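Local coordinates for protein L-Ribose isomerase (Acinetobacter, PDB 4Q0S) that probably interconverts L-ribose and its ketose L-ribulose, as a cobalt-binding sugar isomerase built on a cupin barrel, at residues V135-P139 against M155-W161; M65-Y71 against H109-F113; Y219-P223 against W237-N243; K112-P116 against S174-L178. One frame throughout, in Å; residues are numbered along the deposited sequence.

Contact 1 (V135-P139 against M155-W161); sequences VFYSP and MPVGSPW. With RB0 (D-ribitol), chain D.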
loop_
_atom_site.group_PDB
_atom_site.type_symbol
_atom_site.label_atom_id
_atom_site.label_comp_id
_atom_site.label_asym_id
_atom_site.label_seq_id
_atom_site.Cartn_x
_atom_site.Cartn_y
_atom_site.Cartn_z
ATOM N N VAL A 135 4.422 22.738 7.167
ATOM C CA VAL A 135 5.786 23.154 7.452
ATOM C C VAL A 135 5.866 24.657 7.667
ATOM O O VAL A 135 5.283 25.442 6.919
ATOM C CB VAL A 135 6.737 22.763 6.289
ATOM C CG1 VAL A 135 8.190 22.988 6.696
ATOM C CG2 VAL A 135 6.514 21.307 5.900
ATOM N N PHE A 136 6.584 25.042 8.712
ATOM C CA PHE A 136 6.782 26.441 9.045
ATOM C C PHE A 136 8.290 26.598 8.948
ATOM O O PHE A 136 9.037 25.767 9.470
ATOM C CB PHE A 136 6.294 26.707 10.475
ATOM C CG PHE A 136 4.903 26.190 10.740
ATOM C CD1 PHE A 136 3.782 26.890 10.294
ATOM C CD2 PHE A 136 4.717 24.973 11.391
ATOM C CE1 PHE A 136 2.493 26.383 10.489
ATOM C CE2 PHE A 136 3.436 24.458 11.590
ATOM C CZ PHE A 136 2.321 25.164 11.138
ATOM N N TYR A 137 8.749 27.639 8.261
ATOM C CA TYR A 137 10.180 27.824 8.123
ATOM C C TYR A 137 10.599 29.249 7.789
ATOM O O TYR A 137 9.781 30.092 7.424
ATOM C CB TYR A 137 10.725 26.891 7.041
ATOM C CG TYR A 137 10.236 27.232 5.650
ATOM C CD1 TYR A 137 8.943 26.911 5.247
ATOM C CD2 TYR A 137 11.069 27.885 4.736
ATOM C CE1 TYR A 137 8.486 27.221 3.970
ATOM C CE2 TYR A 137 10.620 28.207 3.456
ATOM C CZ TYR A 137 9.329 27.869 3.079
ATOM O OH TYR A 137 8.879 28.154 1.811
ATOM N N SER A 138 11.901 29.491 7.919
ATOM C CA SER A 138 12.494 30.785 7.612
ATOM C C SER A 138 13.123 30.639 6.233
ATOM O O SER A 138 13.992 29.797 6.029
ATOM C CB SER A 138 13.575 31.139 8.634
ATOM O OG SER A 138 14.193 32.373 8.298
ATOM N N PRO A 139 12.681 31.458 5.268
ATOM C CA PRO A 139 13.199 31.420 3.899
ATOM C C PRO A 139 14.662 31.861 3.771
ATOM O O PRO A 139 15.296 31.637 2.734
ATOM C CB PRO A 139 12.232 32.325 3.144
ATOM C CG PRO A 139 11.861 33.331 4.176
ATOM C CD PRO A 139 11.642 32.492 5.408
ATOM N N MET A 155 15.879 28.920 -0.601
ATOM C CA MET A 155 14.571 28.385 -0.241
ATOM C C MET A 155 13.460 29.267 -0.788
ATOM O O MET A 155 13.583 30.495 -0.813
ATOM C CB MET A 155 14.416 28.299 1.286
ATOM C CG MET A 155 15.228 27.206 1.958
ATOM S SD MET A 155 14.620 25.543 1.566
ATOM C CE MET A 155 12.977 25.630 2.233
ATOM N N PRO A 156 12.355 28.653 -1.237
ATOM C CA PRO A 156 11.224 29.422 -1.772
ATOM C C PRO A 156 10.546 30.198 -0.644
ATOM O O PRO A 156 10.550 29.765 0.510
ATOM C CB PRO A 156 10.319 28.340 -2.364
ATOM C CG PRO A 156 10.612 27.142 -1.487
ATOM C CD PRO A 156 12.115 27.204 -1.353
ATOM N N VAL A 157 9.977 31.350 -0.978
ATOM C CA VAL A 157 9.307 32.188 0.009
ATOM C C VAL A 157 8.075 31.530 0.629
ATOM O O VAL A 157 7.761 31.757 1.798
ATOM C CB VAL A 157 8.924 33.544 -0.614
ATOM C CG1 VAL A 157 8.028 34.329 0.317
ATOM C CG2 VAL A 157 10.188 34.331 -0.899
ATOM N N GLY A 158 7.380 30.708 -0.146
ATOM C CA GLY A 158 6.209 30.042 0.393
ATOM C C GLY A 158 5.046 30.985 0.623
ATOM O O GLY A 158 4.963 32.040 0.005
ATOM N N SER A 159 4.148 30.608 1.522
ATOM C CA SER A 159 2.980 31.421 1.823
ATOM C C SER A 159 2.928 31.811 3.294
ATOM O O SER A 159 3.678 31.290 4.122
ATOM C CB SER A 159 1.703 30.644 1.489
ATOM O OG SER A 159 1.760 30.089 0.191
ATOM N N PRO A 160 2.049 32.762 3.636
ATOM C CA PRO A 160 1.963 33.142 5.044
ATOM C C PRO A 160 1.250 32.007 5.765
ATOM O O PRO A 160 0.665 31.124 5.128
ATOM C CB PRO A 160 1.121 34.414 5.010
ATOM C CG PRO A 160 0.246 34.208 3.809
ATOM C CD PRO A 160 1.213 33.641 2.797
ATOM N N TRP A 161 1.301 32.027 7.088
ATOM C CA TRP A 161 0.644 31.006 7.877
ATOM C C TRP A 161 -0.861 31.121 7.726
ATOM O O TRP A 161 -1.394 32.217 7.544
ATOM C CB TRP A 161 0.945 31.198 9.355
ATOM C CG TRP A 161 2.267 30.744 9.835
ATOM C CD1 TRP A 161 3.460 30.820 9.180
ATOM C CD2 TRP A 161 2.554 30.242 11.141
ATOM N NE1 TRP A 161 4.478 30.401 10.005
ATOM C CE2 TRP A 161 3.948 30.041 11.216
ATOM C CE3 TRP A 161 1.765 29.945 12.262
ATOM C CZ2 TRP A 161 4.572 29.557 12.365
ATOM C CZ3 TRP A 161 2.384 29.466 13.404
ATOM C CH2 TRP A 161 3.776 29.276 13.447
HETATM C C1 RB0 D . 10.385 22.166 -5.615
HETATM O O1 RB0 D . 9.933 21.241 -6.587
HETATM C C2 RB0 D . 9.661 21.901 -4.308
HETATM O O2 RB0 D . 8.261 21.944 -4.540
HETATM C C3 RB0 D . 10.040 22.949 -3.260
HETATM O O3 RB0 D . 9.665 24.244 -3.705
HETATM C C4 RB0 D . 11.529 22.940 -2.909
HETATM O O4 RB0 D . 11.964 21.605 -2.694
HETATM C C5 RB0 D . 11.751 23.771 -1.650
HETATM O O5 RB0 D . 13.107 23.703 -1.253
HETATM O O HOH W 1 16.829 31.152 0.822
#
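The phenol of Y137 reaches across to the loop and donates a hydrogen bond to the carbonyl of P156, OH to O 2.7 Å. The acceptor lies at the edge of the tyrosine ring, near its plane, whereas the hydroxyl stands 48° out of the carbonyl plane, so the bond misses the lone-pair directions. In Y137, CG sits between the backbone N and the carbonyl carbon (chi1 67°), and from there the ring carries OH to P156 O. Beside it the M155 chain, bent at chi2 and chi3, brings its methyl CE to 3.7 Å from Y137 CE2. At the other end F136 has its CG beside the backbone N and lays CD1 over one face of the W161 indole, 3.3 Å from CE2; the ring planes meet at 43°, an oblique pair. W161 NE1 is engaged by L178 O. A water bridges the two segments, donating to P139 O and accepting from M155 N. On the far side of the loop, P156 CD rests 3.5 Å from C5 of a D-ribitol, with M155 SD also near that end. The geometry is that of a long loop folded back over the end of a cupin-barrel strand, its first residues forming part of a ribitol pocket.

Contact 2 (M65-Y71 against H109-F113); sequences MWSGEPY and HPGKF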
loop_
_atom_site.group_PDB
_atom_site.type_symbol
_atom_site.label_atom_id
_atom_site.label_comp_id
_atom_site.label_asym_id
_atom_site.label_seq_id
_atom_site.Cartn_x
_atom_site.Cartn_y
_atom_site.Cartn_z
ATOM N N MET A 65 -2.041 11.005 22.530
ATOM C CA MET A 65 -1.709 11.360 21.158
ATOM C C MET A 65 -2.887 11.598 20.213
ATOM O O MET A 65 -2.687 12.027 19.080
ATOM C CB MET A 65 -0.771 10.303 20.579
ATOM C CG MET A 65 0.656 10.395 21.101
ATOM S SD MET A 65 1.459 11.959 20.605
ATOM C CE MET A 65 1.819 12.647 22.203
ATOM N N TRP A 66 -4.110 11.322 20.653
ATOM C CA TRP A 66 -5.264 11.585 19.799
ATOM C C TRP A 66 -6.105 12.729 20.339
ATOM O O TRP A 66 -7.214 12.970 19.864
ATOM C CB TRP A 66 -6.126 10.326 19.606
ATOM C CG TRP A 66 -5.519 9.382 18.597
ATOM C CD1 TRP A 66 -4.620 8.381 18.845
ATOM C CD2 TRP A 66 -5.653 9.452 17.172
ATOM N NE1 TRP A 66 -4.182 7.832 17.662
ATOM C CE2 TRP A 66 -4.798 8.471 16.620
ATOM C CE3 TRP A 66 -6.407 10.256 16.304
ATOM C CZ2 TRP A 66 -4.675 8.271 15.236
ATOM C CZ3 TRP A 66 -6.282 10.057 14.929
ATOM C CH2 TRP A 66 -5.423 9.074 14.412
ATOM N N SER A 67 -5.576 13.442 21.329
ATOM C CA SER A 67 -6.298 14.570 21.907
ATOM C C SER A 67 -6.355 15.731 20.912
ATOM O O SER A 67 -7.314 16.498 20.898
ATOM C CB SER A 67 -5.629 15.040 23.205
ATOM O OG SER A 67 -4.431 15.753 22.948
ATOM N N GLY A 68 -5.327 15.845 20.073
ATOM C CA GLY A 68 -5.286 16.917 19.092
ATOM C C GLY A 68 -4.609 18.159 19.642
ATOM O O GLY A 68 -4.417 19.146 18.933
ATOM N N GLU A 69 -4.230 18.100 20.911
ATOM C CA GLU A 69 -3.586 19.217 21.587
ATOM C C GLU A 69 -2.189 19.534 21.059
ATOM O O GLU A 69 -1.462 18.646 20.615
ATOM C CB GLU A 69 -3.511 18.933 23.088
ATOM C CG GLU A 69 -4.870 18.718 23.734
ATOM C CD GLU A 69 -4.759 18.311 25.186
ATOM O OE1 GLU A 69 -4.158 17.252 25.470
ATOM O OE2 GLU A 69 -5.271 19.051 26.049
ATOM N N PRO A 70 -1.798 20.818 21.105
ATOM C CA PRO A 70 -0.480 21.244 20.629
ATOM C C PRO A 70 0.682 20.946 21.577
ATOM O O PRO A 70 0.859 21.612 22.603
ATOM C CB PRO A 70 -0.666 22.741 20.396
ATOM C CG PRO A 70 -1.650 23.121 21.469
ATOM C CD PRO A 70 -2.652 21.983 21.405
ATOM N N TYR A 71 1.466 19.929 21.228
ATOM C CA TYR A 71 2.636 19.550 22.006
ATOM C C TYR A 71 3.753 19.217 21.027
ATOM O O TYR A 71 3.496 18.970 19.846
ATOM C CB TYR A 71 2.324 18.348 22.902
ATOM C CG TYR A 71 1.538 18.718 24.142
ATOM C CD1 TYR A 71 2.175 19.285 25.249
ATOM C CD2 TYR A 71 0.156 18.544 24.196
ATOM C CE1 TYR A 71 1.454 19.672 26.381
ATOM C CE2 TYR A 71 -0.578 18.929 25.321
ATOM C CZ TYR A 71 0.080 19.493 26.409
ATOM O OH TYR A 71 -0.635 19.890 27.518
ATOM N N HIS A 109 1.400 12.937 15.345
ATOM C CA HIS A 109 -0.027 12.852 15.564
ATOM C C HIS A 109 -0.695 14.214 15.454
ATOM O O HIS A 109 -0.029 15.252 15.514
ATOM C CB HIS A 109 -0.308 12.170 16.905
ATOM C CG HIS A 109 -0.173 10.677 16.843
ATOM N ND1 HIS A 109 1.038 10.049 16.645
ATOM C CD2 HIS A 109 -1.105 9.694 16.879
ATOM C CE1 HIS A 109 0.847 8.744 16.564
ATOM N NE2 HIS A 109 -0.445 8.503 16.701
ATOM N N PRO A 110 -2.021 14.227 15.274
ATOM C CA PRO A 110 -2.788 15.467 15.135
ATOM C C PRO A 110 -2.469 16.534 16.177
ATOM O O PRO A 110 -2.509 16.274 17.381
ATOM C CB PRO A 110 -4.239 14.989 15.213
ATOM C CG PRO A 110 -4.167 13.578 14.697
ATOM C CD PRO A 110 -2.924 13.068 15.382
ATOM N N GLY A 111 -2.150 17.733 15.692
ATOM C CA GLY A 111 -1.840 18.842 16.577
ATOM C C GLY A 111 -0.410 18.898 17.084
ATOM O O GLY A 111 0.061 19.961 17.479
ATOM N N LYS A 112 0.290 17.769 17.061
ATOM C CA LYS A 112 1.665 17.707 17.556
ATOM C C LYS A 112 2.690 18.279 16.563
ATOM O O LYS A 112 2.436 18.340 15.360
ATOM C CB LYS A 112 2.001 16.258 17.926
ATOM C CG LYS A 112 0.959 15.606 18.862
ATOM C CD LYS A 112 1.100 16.094 20.297
ATOM C CE LYS A 112 0.102 15.420 21.255
ATOM N NZ LYS A 112 -1.296 15.906 21.100
ATOM N N PHE A 113 3.849 18.692 17.079
ATOM C CA PHE A 113 4.891 19.304 16.254
ATOM C C PHE A 113 6.291 18.720 16.384
ATOM O O PHE A 113 6.634 18.095 17.385
ATOM C CB PHE A 113 5.101 20.789 16.624
ATOM C CG PHE A 113 3.897 21.668 16.487
ATOM C CD1 PHE A 113 2.802 21.524 17.333
ATOM C CD2 PHE A 113 3.897 22.707 15.561
ATOM C CE1 PHE A 113 1.726 22.410 17.261
ATOM C CE2 PHE A 113 2.834 23.593 15.478
ATOM C CZ PHE A 113 1.745 23.449 16.326
HETATM O O HOH W 2 -2.944 14.530 19.233
HETATM O O HOH W 3 -2.016 15.599 23.899
#
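K112 crosses to the 65-71 loop and ends on a backbone carbonyl: NZ donates to E69 O at 2.8 Å, tilted 19° from the carbonyl plane. Bends at chi2 and chi4 fold the lysine back so that NZ comes to E69 O. There it also donates to two waters; one of them further joins M65 O, G68 N and P110 O, so a single solvent molecule ties four polar atoms of both segments together. The aliphatic part of the lysine runs obliquely past M65, where methyl CE and K112 CE approach to 3.4 Å, tighter than usual for carbons, and past Y71 CB on another flank.

H109 meets two side chains of the other segment. M65 CB lies over one imidazole face, 4.0 Å from the centroid, as a CH-pi contact. The imidazole edge, led by CD2, points at the face of the W66 indole in an offset edge-to-face pair with planes at 90°. NE1 of W66 and NE2 of H109 both bond to E28 of the second subunit, which makes this pair part of a subunit interface.

The backbones come close at G111, whose missing side chain lets CA lie 3.5 Å from G68 O, a CA-H...O contact. F113 N donates to Y71 O at 2.8 Å, and the F113 ring turns its edge to P70 CB. The type II turn H109-K112 links strand 101-108 to strand 113-118, while the 65-71 loop leads from helix 60-63, whose A60 touches M65, Y71 and K112, into strand 73-82.

Contact 3 (Y219-P223 against W237-N243); sequences YSHEP and WLGMHDN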
loop_
_atom_site.group_PDB
_atom_site.type_symbol
_atom_site.label_atom_id
_atom_site.label_comp_id
_atom_site.label_asym_id
_atom_site.label_seq_id
_atom_site.Cartn_x
_atom_site.Cartn_y
_atom_site.Cartn_z
ATOM N N TYR A 219 23.744 13.068 6.368
ATOM C CA TYR A 219 24.010 12.443 7.663
ATOM C C TYR A 219 23.450 13.165 8.885
ATOM O O TYR A 219 23.526 14.388 8.992
ATOM C CB TYR A 219 25.514 12.250 7.848
ATOM C CG TYR A 219 25.876 11.338 8.996
ATOM C CD1 TYR A 219 25.793 9.953 8.864
ATOM C CD2 TYR A 219 26.314 11.859 10.215
ATOM C CE1 TYR A 219 26.140 9.106 9.916
ATOM C CE2 TYR A 219 26.666 11.021 11.279
ATOM C CZ TYR A 219 26.578 9.648 11.120
ATOM O OH TYR A 219 26.942 8.818 12.153
ATOM N N SER A 220 22.903 12.390 9.818
ATOM C CA SER A 220 22.340 12.949 11.039
ATOM C C SER A 220 23.324 12.808 12.212
ATOM O O SER A 220 23.548 11.710 12.726
ATOM C CB SER A 220 21.021 12.247 11.363
ATOM O OG SER A 220 20.373 12.856 12.461
ATOM N N HIS A 221 23.918 13.927 12.618
ATOM C CA HIS A 221 24.863 13.946 13.734
ATOM C C HIS A 221 24.070 14.134 15.024
ATOM O O HIS A 221 23.684 15.251 15.361
ATOM C CB HIS A 221 25.855 15.108 13.583
ATOM C CG HIS A 221 26.649 15.068 12.315
ATOM N ND1 HIS A 221 27.742 14.246 12.143
ATOM C CD2 HIS A 221 26.499 15.741 11.149
ATOM C CE1 HIS A 221 28.231 14.413 10.928
ATOM N NE2 HIS A 221 27.494 15.315 10.303
ATOM N N GLU A 222 23.828 13.044 15.744
ATOM C CA GLU A 222 23.069 13.115 16.988
ATOM C C GLU A 222 23.527 12.096 18.025
ATOM O O GLU A 222 23.217 10.909 17.915
ATOM C CB GLU A 222 21.579 12.896 16.715
ATOM C CG GLU A 222 20.948 13.907 15.776
ATOM C CD GLU A 222 19.489 13.594 15.483
ATOM O OE1 GLU A 222 19.206 12.470 15.011
ATOM O OE2 GLU A 222 18.627 14.471 15.722
ATOM N N PRO A 223 24.286 12.543 19.039
ATOM C CA PRO A 223 24.762 11.632 20.089
ATOM C C PRO A 223 23.598 11.242 21.010
ATOM O O PRO A 223 23.663 11.424 22.229
ATOM C CB PRO A 223 25.819 12.465 20.815
ATOM C CG PRO A 223 26.319 13.394 19.738
ATOM C CD PRO A 223 25.033 13.812 19.077
ATOM N N TRP A 237 33.784 14.132 13.886
ATOM C CA TRP A 237 32.399 13.688 14.023
ATOM C C TRP A 237 32.044 13.249 15.440
ATOM O O TRP A 237 30.881 13.306 15.839
ATOM C CB TRP A 237 32.125 12.532 13.061
ATOM C CG TRP A 237 32.092 12.928 11.617
ATOM C CD1 TRP A 237 32.894 13.840 10.992
ATOM C CD2 TRP A 237 31.256 12.367 10.598
ATOM N NE1 TRP A 237 32.614 13.879 9.647
ATOM C CE2 TRP A 237 31.613 12.983 9.378
ATOM C CE3 TRP A 237 30.241 11.399 10.598
ATOM C CZ2 TRP A 237 30.991 12.661 8.165
ATOM C CZ3 TRP A 237 29.624 11.077 9.392
ATOM C CH2 TRP A 237 30.003 11.708 8.192
ATOM N N LEU A 238 33.046 12.810 16.195
ATOM C CA LEU A 238 32.837 12.346 17.563
ATOM C C LEU A 238 32.231 13.414 18.471
ATOM O O LEU A 238 32.808 14.487 18.656
ATOM C CB LEU A 238 34.161 11.859 18.156
ATOM C CG LEU A 238 34.124 11.323 19.589
ATOM C CD1 LEU A 238 33.156 10.153 19.692
ATOM C CD2 LEU A 238 35.526 10.895 19.993
ATOM N N GLY A 239 31.065 13.108 19.034
ATOM C CA GLY A 239 30.388 14.042 19.918
ATOM C C GLY A 239 29.744 15.217 19.203
ATOM O O GLY A 239 28.976 15.975 19.797
ATOM N N MET A 240 30.056 15.370 17.921
ATOM C CA MET A 240 29.516 16.457 17.113
ATOM C C MET A 240 27.990 16.521 17.173
ATOM O O MET A 240 27.310 15.508 16.995
ATOM C CB MET A 240 29.965 16.278 15.664
ATOM C CG MET A 240 29.551 17.390 14.727
ATOM S SD MET A 240 30.031 16.994 13.038
ATOM C CE MET A 240 31.812 17.208 13.127
ATOM N N HIS A 241 27.459 17.711 17.434
ATOM C CA HIS A 241 26.013 17.901 17.491
ATOM C C HIS A 241 25.599 18.789 16.322
ATOM O O HIS A 241 26.314 19.729 15.961
ATOM C CB HIS A 241 25.595 18.552 18.812
ATOM C CG HIS A 241 24.112 18.556 19.036
ATOM N ND1 HIS A 241 23.350 17.406 19.001
ATOM C CD2 HIS A 241 23.252 19.567 19.311
ATOM C CE1 HIS A 241 22.087 17.708 19.245
ATOM N NE2 HIS A 241 22.000 19.012 19.437
ATOM N N ASP A 242 24.445 18.489 15.733
ATOM C CA ASP A 242 23.962 19.247 14.589
ATOM C C ASP A 242 22.494 19.640 14.717
ATOM O O ASP A 242 21.810 19.851 13.717
ATOM C CB ASP A 242 24.187 18.431 13.312
ATOM C CG ASP A 242 24.000 19.250 12.053
ATOM O OD1 ASP A 242 24.597 20.345 11.960
ATOM O OD2 ASP A 242 23.266 18.795 11.152
ATOM N N ASN A 243 22.006 19.720 15.950
ATOM C CA ASN A 243 20.627 20.121 16.197
ATOM C C ASN A 243 20.648 21.395 17.020
ATOM O O ASN A 243 21.293 21.457 18.067
ATOM C CB ASN A 243 19.851 19.049 16.968
ATOM C CG ASN A 243 19.565 17.817 16.135
ATOM O OD1 ASN A 243 19.510 17.880 14.907
ATOM N ND2 ASN A 243 19.360 16.686 16.805
HETATM O O HOH W 4 23.127 15.986 11.315
HETATM O O HOH W 5 28.593 12.581 14.327
#
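H221 is the packed centre of this contact, with a neighbour on each face and another at its edge. M240 SD lies over one face, 3.8 Å from the ring centroid and close to the normal; Y219 covers the opposite face. The imidazole edge, through CE1, points into the face of the W237 indole, the planes 81° apart. W237 also meets Y219: its CZ3 stands over the centre of the phenol ring, 3.5 Å from CD2, yet the planes make 44° and the pair is oblique. M240, anti at chi1 and chi2, carries SD to the imidazole and bends only at chi3. H221 NE2 bonds to E97 O, while a water bridges ND1 to W237 O, so both ring nitrogens have partners.

Away from this aromatic cluster the packing thins. P223 lies at the rim, its CD 3.5 Å from M240 O, beside the exposed G239. Next to it the backbone bond from D242 N to H221 O is weak, at 3.3 Å and well off straight, and a second water spans Y219 O, H221 N and D242 OD2.

Polar contact is firm again at E222. N243 ND2 donates to OE2 at 2.6 Å and 170°, lying on the anti lone pair, with the carboxylate oxygen in the amide plane although the two groups stand nearly perpendicular. R254 makes a salt bridge to the same oxygen, which also makes a weak hydrogen bond to ribitol O2. N243 and R254 would therefore position E222 at the sugar pocket of the cupin barrel, with the N243 side chain about 6 Å from the cobalt ion.

Contact 4 (K112-P116 against S174-L178); sequences KFCPP and SYEKL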
loop_
_atom_site.group_PDB
_atom_site.type_symbol
_atom_site.label_atom_id
_atom_site.label_comp_id
_atom_site.label_asym_id
_atom_site.label_seq_id
_atom_site.Cartn_x
_atom_site.Cartn_y
_atom_site.Cartn_z
ATOM N N LYS A 112 0.290 17.769 17.061
ATOM C CA LYS A 112 1.665 17.707 17.556
ATOM C C LYS A 112 2.690 18.279 16.563
ATOM O O LYS A 112 2.436 18.340 15.360
ATOM C CB LYS A 112 2.001 16.258 17.926
ATOM C CG LYS A 112 0.959 15.606 18.862
ATOM C CD LYS A 112 1.100 16.094 20.297
ATOM C CE LYS A 112 0.102 15.420 21.255
ATOM N NZ LYS A 112 -1.296 15.906 21.100
ATOM N N PHE A 113 3.849 18.692 17.079
ATOM C CA PHE A 113 4.891 19.304 16.254
ATOM C C PHE A 113 6.291 18.720 16.384
ATOM O O PHE A 113 6.634 18.095 17.385
ATOM C CB PHE A 113 5.101 20.789 16.624
ATOM C CG PHE A 113 3.897 21.668 16.487
ATOM C CD1 PHE A 113 2.802 21.524 17.333
ATOM C CD2 PHE A 113 3.897 22.707 15.561
ATOM C CE1 PHE A 113 1.726 22.410 17.261
ATOM C CE2 PHE A 113 2.834 23.593 15.478
ATOM C CZ PHE A 113 1.745 23.449 16.326
ATOM N N CYS A 114 7.094 18.958 15.347
ATOM C CA CYS A 114 8.519 18.656 15.368
ATOM C C CYS A 114 8.862 20.146 15.578
ATOM O O CYS A 114 8.649 20.966 14.688
ATOM C CB CYS A 114 9.044 18.192 14.017
ATOM S SG CYS A 114 10.867 18.098 13.956
ATOM N N PRO A 115 9.364 20.515 16.764
ATOM C CA PRO A 115 9.705 21.903 17.105
ATOM C C PRO A 115 10.731 22.692 16.283
ATOM O O PRO A 115 11.603 22.127 15.622
ATOM C CB PRO A 115 10.101 21.793 18.575
ATOM C CG PRO A 115 10.784 20.476 18.612
ATOM C CD PRO A 115 9.840 19.594 17.808
ATOM N N PRO A 116 10.618 24.032 16.316
ATOM C CA PRO A 116 11.526 24.922 15.591
ATOM C C PRO A 116 12.987 24.605 15.874
ATOM O O PRO A 116 13.405 24.515 17.032
ATOM C CB PRO A 116 11.136 26.300 16.111
ATOM C CG PRO A 116 9.659 26.175 16.263
ATOM C CD PRO A 116 9.521 24.805 16.932
ATOM N N SER A 174 8.963 30.562 20.000
ATOM C CA SER A 174 10.001 29.837 19.278
ATOM C C SER A 174 9.675 29.747 17.787
ATOM O O SER A 174 10.552 29.474 16.967
ATOM C CB SER A 174 10.175 28.427 19.858
ATOM O OG SER A 174 9.032 27.623 19.618
ATOM N N TYR A 175 8.415 29.999 17.443
ATOM C CA TYR A 175 7.960 29.927 16.055
ATOM C C TYR A 175 7.967 31.264 15.306
ATOM O O TYR A 175 7.803 31.293 14.085
ATOM C CB TYR A 175 6.546 29.340 16.000
ATOM C CG TYR A 175 6.445 27.896 16.445
ATOM C CD1 TYR A 175 6.509 27.552 17.796
ATOM C CD2 TYR A 175 6.298 26.870 15.507
ATOM C CE1 TYR A 175 6.430 26.222 18.202
ATOM C CE2 TYR A 175 6.220 25.536 15.900
ATOM C CZ TYR A 175 6.286 25.216 17.248
ATOM O OH TYR A 175 6.222 23.894 17.638
ATOM N N GLU A 176 8.156 32.354 16.047
ATOM C CA GLU A 176 8.165 33.711 15.500
ATOM C C GLU A 176 8.843 33.907 14.150
ATOM O O GLU A 176 8.249 34.462 13.231
ATOM C CB GLU A 176 8.804 34.673 16.504
ATOM C CG GLU A 176 7.863 35.213 17.562
ATOM C CD GLU A 176 6.722 36.010 16.963
ATOM O OE1 GLU A 176 5.668 35.410 16.662
ATOM O OE2 GLU A 176 6.885 37.237 16.783
ATOM N N LYS A 177 10.087 33.459 14.037
ATOM C CA LYS A 177 10.856 33.619 12.804
ATOM C C LYS A 177 10.513 32.665 11.660
ATOM O O LYS A 177 10.983 32.853 10.533
ATOM C CB LYS A 177 12.354 33.503 13.108
ATOM C CG LYS A 177 12.952 34.699 13.828
ATOM C CD LYS A 177 14.429 34.462 14.107
ATOM C CE LYS A 177 15.170 35.755 14.410
ATOM N NZ LYS A 177 14.665 36.450 15.622
ATOM N N LEU A 178 9.717 31.638 11.936
ATOM C CA LEU A 178 9.347 30.678 10.897
ATOM C C LEU A 178 8.066 31.157 10.231
ATOM O O LEU A 178 7.024 30.500 10.299
ATOM C CB LEU A 178 9.151 29.282 11.506
ATOM C CG LEU A 178 10.434 28.631 12.037
ATOM C CD1 LEU A 178 11.006 29.453 13.193
ATOM C CD2 LEU A 178 10.133 27.204 12.491
#
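Dispersion and CH-pi contact between P116 and Y175 dominate. The proline stands over the centre of one phenol face, CG 3.4 Å from the ring centroid and only 6° off its normal, while CD reaches 3.3 Å from CZ. The pyrrolidine and phenol cross at about a right angle. Y175 is turned under the proline with CG beside the backbone N (chi1 -66°). L178 adds an apolar flank, its CD2 lying 3.9 Å from P116 CB.

Among aromatic interactions, the edge of Y175 faces the ring of F113 in an offset edge-to-face pair, with planes at 70°. The hydroxyl leads: OH lies 3.3 Å from F113 CD2.

Strand 113-118 belongs to the five-stranded sheet of the cupin barrel and turns a corner at P116, and there the proline meets a type I turn, Y175-L178, in the loop before strand 180-185. On the other side of the strand, C114 touches the ribitol.

Polar groups serve the contact mainly through outside partners. The phenol OH bonds to E72, and S174 OG to R171 O, which is consistent with a fixed placement of both side chains. Nearest of the polar atoms to the proline is S174 O, 3.3 Å from P116 CB, a van der Waals approach to a backbone carbonyl.

From the N terminus, 65-71 is met first by 109-113, so contact 2 closes a loop holding strands 73-82 and 101-108. Contact 4 begins on the same stretch, sharing K112 and F113, and closes the longer loop that ends at 174-178. Contact 1 is nested inside that loop: 135-139 and 155-161 pair within it, and contacts 1 and 4 touch around L178, both reaching the five-stranded sheet. F136 also packs on F113, so contact 1 touches contact 2. Contact 3 follows in series, closing a loop within the connection between strands 211-217 and 244-245, across the chain's centre from contact 2 and touching none of the others.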